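Local structure of beta-galactosidase (Bacillus circulans, 4MAD) at residues A[165-170]-A[197-202]; A[62-67]-A[102-107]. The protein probably releases terminal non-reducing beta-D-galactose residues from beta-D-galactosides by hydrolysis, as a glycoside hydrolase of family 35. One frame throughout, in Å; residues are numbered along the deposited sequence.

Interaction 1. Residues A[165-170]-A[197-202]; sequences ALQIEN and LLFTSD
F199 turns its ring under Q167, while A165 meets the same ring from its rim. The evidence is positional: Q167 CA stands 3.8 Å above the ring plane, over its centre, whereas A165 CB lies near that plane, 3.8 Å from F199 CE2. With chi1 at 66°, CG of F199 sits between its backbone N and carbonyl carbon, which folds the ring back toward the neighbouring strand. Q167 runs across it almost at a right angle, its CB 3.6 Å from F199 CE1 and its amide plane 84° from the ring. On the other face of the sheet CG of L198 lies beside its backbone N (chi1 -63°), bringing L198 CD1 to 3.9 Å from I168 CD1; helix 179-192 covers this layer, L185 against I168 and I189 against L198. The backbones pair as parallel strands, linked by L166 N to L197 O (3.0 Å), F199 N to L166 O (3.0 Å) and I168 N to F199 O (2.9 Å). These strands belong to a beta-alpha-beta unit of the (beta/alpha)8 barrel. Farther on the chains part, and a water accepts from S201 N and, weakly, from E169 N. Replacing F199 by an alanine would probably leave Q167 CB and A165 CB without their aromatic partner and open a gap beside M246 of strand 244-249. The chemistry implies a division of labour: aliphatic contacts join sheet to helix, and on the barrel side the F199 ring packs under the aliphatic part of Q167, below the predicted catalytic end, where N170 adjoins E171 and E247.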
loop_
_atom_site.group_PDB
_atom_site.type_symbol
_atom_site.label_atom_id
_atom_site.label_comp_id
_atom_site.label_asym_id
_atom_site.label_seq_id
_atom_site.Cartn_x
_atom_site.Cartn_y
_atom_site.Cartn_z
ATOM N N ALA A 165 -0.845 4.804 22.989
ATOM C CA ALA A 165 0.504 4.404 22.697
ATOM C C ALA A 165 0.944 4.687 21.271
ATOM O O ALA A 165 0.190 4.765 20.392
ATOM C CB ALA A 165 0.702 3.018 23.010
ATOM N N LEU A 166 2.224 4.827 21.121
ATOM C CA LEU A 166 2.781 5.007 19.820
ATOM C C LEU A 166 4.058 4.203 19.581
ATOM O O LEU A 166 4.845 4.060 20.463
ATOM C CB LEU A 166 3.065 6.466 19.615
ATOM C CG LEU A 166 1.924 7.442 19.732
ATOM C CD1 LEU A 166 1.966 8.066 21.072
ATOM C CD2 LEU A 166 2.026 8.485 18.692
ATOM N N GLN A 167 4.227 3.725 18.359
ATOM C CA GLN A 167 5.414 2.970 17.998
ATOM C C GLN A 167 6.487 3.872 17.439
ATOM O O GLN A 167 6.181 4.742 16.731
ATOM C CB GLN A 167 5.106 1.928 16.954
ATOM C CG GLN A 167 6.169 0.898 16.804
ATOM C CD GLN A 167 5.874 -0.123 15.758
ATOM O OE1 GLN A 167 6.109 0.111 14.588
ATOM N NE2 GLN A 167 5.356 -1.241 16.156
ATOM N N ILE A 168 7.728 3.598 17.772
ATOM C CA ILE A 168 8.813 4.389 17.315
ATOM C C ILE A 168 9.311 3.986 15.971
ATOM O O ILE A 168 9.156 4.724 15.089
ATOM C CB ILE A 168 9.913 4.565 18.348
ATOM C CG1 ILE A 168 9.368 5.426 19.489
ATOM C CG2 ILE A 168 11.086 5.209 17.708
ATOM C CD1 ILE A 168 10.087 5.348 20.691
ATOM N N GLU A 169 9.867 2.855 15.718
ATOM C CA GLU A 169 10.118 2.859 14.241
ATOM C C GLU A 169 9.158 1.744 13.856
ATOM O O GLU A 169 8.187 1.523 14.440
ATOM C CB GLU A 169 11.580 2.590 13.927
ATOM C CG GLU A 169 12.247 3.482 12.932
ATOM C CD GLU A 169 12.446 2.792 11.616
ATOM O OE1 GLU A 169 12.094 1.641 11.466
ATOM O OE2 GLU A 169 12.939 3.433 10.722
ATOM N N ASN A 170 9.484 1.113 12.782
ATOM C CA ASN A 170 9.020 -0.237 12.575
ATOM C C ASN A 170 9.905 -1.391 12.227
ATOM O O ASN A 170 10.574 -1.361 11.252
ATOM C CB ASN A 170 8.016 0.016 11.471
ATOM C CG ASN A 170 7.129 -1.174 11.210
ATOM O OD1 ASN A 170 6.210 -1.387 11.909
ATOM N ND2 ASN A 170 7.447 -1.956 10.225
ATOM N N LEU A 197 2.630 5.856 26.185
ATOM C CA LEU A 197 3.608 4.808 26.132
ATOM C C LEU A 197 4.231 4.717 24.725
ATOM O O LEU A 197 3.541 4.644 23.774
ATOM C CB LEU A 197 2.988 3.471 26.526
ATOM C CG LEU A 197 3.927 2.299 26.407
ATOM C CD1 LEU A 197 5.139 2.406 27.207
ATOM C CD2 LEU A 197 3.283 1.056 26.670
ATOM N N LEU A 198 5.549 4.726 24.657
ATOM C CA LEU A 198 6.292 4.570 23.422
ATOM C C LEU A 198 6.879 3.184 23.330
ATOM O O LEU A 198 7.303 2.668 24.285
ATOM C CB LEU A 198 7.448 5.566 23.362
ATOM C CG LEU A 198 7.120 7.042 23.337
ATOM C CD1 LEU A 198 8.316 7.898 22.978
ATOM C CD2 LEU A 198 6.000 7.336 22.475
ATOM N N PHE A 199 6.877 2.580 22.179
ATOM C CA PHE A 199 7.331 1.220 22.117
ATOM C C PHE A 199 7.873 0.942 20.742
ATOM O O PHE A 199 7.595 1.654 19.887
ATOM C CB PHE A 199 6.187 0.266 22.450
ATOM C CG PHE A 199 5.101 0.280 21.453
ATOM C CD1 PHE A 199 5.148 -0.507 20.361
ATOM C CD2 PHE A 199 4.018 1.115 21.592
ATOM C CE1 PHE A 199 4.146 -0.465 19.441
ATOM C CE2 PHE A 199 3.009 1.124 20.669
ATOM C CZ PHE A 199 3.081 0.367 19.613
ATOM N N THR A 200 8.563 -0.168 20.586
ATOM C CA THR A 200 9.063 -0.668 19.326
ATOM C C THR A 200 8.505 -2.066 19.065
ATOM O O THR A 200 7.961 -2.675 19.919
ATOM C CB THR A 200 10.603 -0.775 19.296
ATOM O OG1 THR A 200 11.070 -1.516 20.397
ATOM C CG2 THR A 200 11.217 0.639 19.307
ATOM N N SER A 201 8.649 -2.517 17.835
ATOM C CA SER A 201 8.343 -3.888 17.514
ATOM C C SER A 201 9.423 -4.458 16.632
ATOM O O SER A 201 10.003 -3.774 15.888
ATOM C CB SER A 201 6.955 -4.034 16.877
ATOM O OG SER A 201 6.857 -3.496 15.586
ATOM N N ASP A 202 9.681 -5.728 16.798
ATOM C CA ASP A 202 10.620 -6.431 15.971
ATOM C C ASP A 202 10.270 -7.915 15.888
ATOM O O ASP A 202 9.491 -8.383 16.641
ATOM C CB ASP A 202 12.015 -6.310 16.503
ATOM C CG ASP A 202 12.614 -4.970 16.265
ATOM O OD1 ASP A 202 13.053 -4.704 15.165
ATOM O OD2 ASP A 202 12.647 -4.204 17.204
HETATM O O HOH W 1 9.696 -0.448 15.903
#

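Interaction 2. Residues A[62-67]-A[102-107]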
loop_
_atom_site.group_PDB
_atom_site.type_symbol
_atom_site.label_atom_id
_atom_site.label_comp_id
_atom_site.label_asym_id
_atom_site.label_seq_id
_atom_site.Cartn_x
_atom_site.Cartn_y
_atom_site.Cartn_z
ATOM N N THR A 62 -9.070 -2.019 21.317
ATOM C CA THR A 62 -8.151 -1.098 20.733
ATOM C C THR A 62 -8.115 -1.292 19.212
ATOM O O THR A 62 -8.302 -2.373 18.762
ATOM C CB THR A 62 -6.781 -1.357 21.337
ATOM O OG1 THR A 62 -6.858 -1.356 22.749
ATOM C CG2 THR A 62 -5.809 -0.339 20.883
ATOM N N VAL A 63 -7.855 -0.219 18.475
ATOM C CA VAL A 63 -7.573 -0.271 17.057
ATOM C C VAL A 63 -6.195 0.369 16.856
ATOM O O VAL A 63 -5.834 1.249 17.550
ATOM C CB VAL A 63 -8.616 0.440 16.164
ATOM C CG1 VAL A 63 -8.716 1.888 16.462
ATOM C CG2 VAL A 63 -8.307 0.237 14.741
ATOM N N GLU A 64 -5.440 -0.170 15.908
ATOM C CA GLU A 64 -4.117 0.261 15.652
ATOM C C GLU A 64 -3.995 0.609 14.188
ATOM O O GLU A 64 -4.417 -0.139 13.377
ATOM C CB GLU A 64 -3.119 -0.831 15.999
ATOM C CG GLU A 64 -1.706 -0.568 15.630
ATOM C CD GLU A 64 -1.425 -0.967 14.190
ATOM O OE1 GLU A 64 -1.681 -2.101 13.818
ATOM O OE2 GLU A 64 -0.970 -0.104 13.459
ATOM N N THR A 65 -3.387 1.744 13.897
ATOM C CA THR A 65 -3.127 2.105 12.541
ATOM C C THR A 65 -1.738 2.669 12.360
ATOM O O THR A 65 -1.254 3.335 13.188
ATOM C CB THR A 65 -4.122 3.137 12.018
ATOM O OG1 THR A 65 -3.939 3.340 10.623
ATOM C CG2 THR A 65 -3.938 4.428 12.741
ATOM N N TYR A 66 -1.139 2.393 11.221
ATOM C CA TYR A 66 0.010 3.109 10.752
ATOM C C TYR A 66 -0.409 4.490 10.271
ATOM O O TYR A 66 -1.558 4.721 10.095
ATOM C CB TYR A 66 0.644 2.418 9.560
ATOM C CG TYR A 66 1.479 1.213 9.829
ATOM C CD1 TYR A 66 2.574 1.258 10.637
ATOM C CD2 TYR A 66 1.215 0.033 9.185
ATOM C CE1 TYR A 66 3.349 0.134 10.832
ATOM C CE2 TYR A 66 1.964 -1.046 9.380
ATOM C CZ TYR A 66 3.047 -1.017 10.201
ATOM O OH TYR A 66 3.793 -2.143 10.397
ATOM N N VAL A 67 0.566 5.379 10.090
ATOM C CA VAL A 67 0.385 6.657 9.411
ATOM C C VAL A 67 1.220 6.687 8.141
ATOM O O VAL A 67 2.357 6.479 8.222
ATOM C CB VAL A 67 0.878 7.850 10.247
ATOM C CG1 VAL A 67 0.594 9.082 9.550
ATOM C CG2 VAL A 67 0.246 7.864 11.635
ATOM N N ILE A 102 -3.892 2.927 19.075
ATOM C CA ILE A 102 -2.453 2.876 18.996
ATOM C C ILE A 102 -2.102 3.429 17.622
ATOM O O ILE A 102 -2.714 3.076 16.685
ATOM C CB ILE A 102 -1.931 1.461 19.112
ATOM C CG1 ILE A 102 -2.167 0.908 20.518
ATOM C CG2 ILE A 102 -0.484 1.404 18.832
ATOM C CD1 ILE A 102 -1.840 -0.510 20.689
ATOM N N VAL A 103 -1.150 4.335 17.569
ATOM C CA VAL A 103 -0.722 4.949 16.331
ATOM C C VAL A 103 0.723 4.525 16.099
ATOM O O VAL A 103 1.497 4.560 16.986
ATOM C CB VAL A 103 -0.777 6.440 16.406
ATOM C CG1 VAL A 103 -0.313 7.040 15.156
ATOM C CG2 VAL A 103 -2.111 6.878 16.639
ATOM N N ARG A 104 1.026 4.236 14.911
ATOM C CA ARG A 104 2.303 3.709 14.582
ATOM C C ARG A 104 2.904 4.621 13.490
ATOM O O ARG A 104 2.646 4.451 12.359
ATOM C CB ARG A 104 2.207 2.259 14.101
ATOM C CG ARG A 104 1.725 1.284 15.162
ATOM C CD ARG A 104 1.537 -0.139 14.659
ATOM N NE ARG A 104 2.796 -0.737 14.227
ATOM C CZ ARG A 104 2.895 -1.923 13.642
ATOM N NH1 ARG A 104 1.806 -2.644 13.412
ATOM N NH2 ARG A 104 4.084 -2.391 13.282
ATOM N N PRO A 105 3.490 5.767 13.807
ATOM C CA PRO A 105 3.803 6.851 12.883
ATOM C C PRO A 105 5.056 6.658 12.006
ATOM O O PRO A 105 5.341 7.498 11.209
ATOM C CB PRO A 105 3.969 8.030 13.797
ATOM C CG PRO A 105 4.459 7.483 14.973
ATOM C CD PRO A 105 3.849 6.151 15.160
ATOM N N GLY A 106 5.702 5.523 12.118
ATOM C CA GLY A 106 6.849 5.243 11.303
ATOM C C GLY A 106 8.063 6.063 11.702
ATOM O O GLY A 106 8.482 5.941 12.797
ATOM N N PRO A 107 8.678 6.815 10.805
ATOM C CA PRO A 107 8.156 7.253 9.528
ATOM C C PRO A 107 8.100 6.282 8.368
ATOM O O PRO A 107 7.454 6.565 7.410
ATOM C CB PRO A 107 9.034 8.431 9.182
ATOM C CG PRO A 107 10.228 8.238 9.872
ATOM C CD PRO A 107 10.027 7.323 11.025
HETATM O O HOH W 2 4.898 6.202 6.454
HETATM O O HOH W 3 4.077 8.586 8.900
#
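R104 meets E64 at its guanidinium edge and Y66 over one face, on the inner side of a (beta/alpha)8 barrel where strands 62-66 and 100-104 run parallel as neighbours. Its chain bends at chi3 (64°), bringing the guanidinium obliquely to Y66, whose CE1 and OH lie over one of its faces. Y66 CE1 stands 3.4 Å above the guanidinium plane, displaced toward its rim, and the two planes are inclined by 41°, so the pair is a tilted overlap and no flat stack. Y66 OH approaches R104 NH2 to 2.9 Å, but at too poor an angle for a hydrogen bond; the hydroxyl bonds N170 instead. At the guanidinium edge E64 OE1 forms a long salt bridge with R104 NH1 (3.6 Å), the carboxylate turned 64° from the guanidinium. E64 OE1 also bonds N283, and R104 NH2 has a salt bridge to E247, the predicted nucleophile, and so probably helps to position that carboxylate. On the helix-facing side V67 CG2 touches V103 CG1 at 3.7 Å. Just past strand 62-66, V67 N still bonds R104 O (3.2 Å), and water 3 donates to both V67 O and P105 O, 2.8 Å from each.

Both interactions are buried and belong to one barrel sheet, in which strands 62-66, 100-104, 163-167 and 197-202 follow one another. The middle two join the contacts directly: A165 O lies 3.2 Å from V103 N, a probable hydrogen bond. Their inward faces differ. In interaction 1 the F199 ring and aliphatic carbons make up much of the inward contact, with the polar ends of Q167 and S201 beside them, but no charge pair joins its segments; in interaction 2 charged and hydroxyl groups gather beside the predicted nucleophile. N170 OD1 ties the two together, hydrogen-bonded to Y66 OH and only weakly to R104 NH2, where the strands give way to loops that carry the predicted active site.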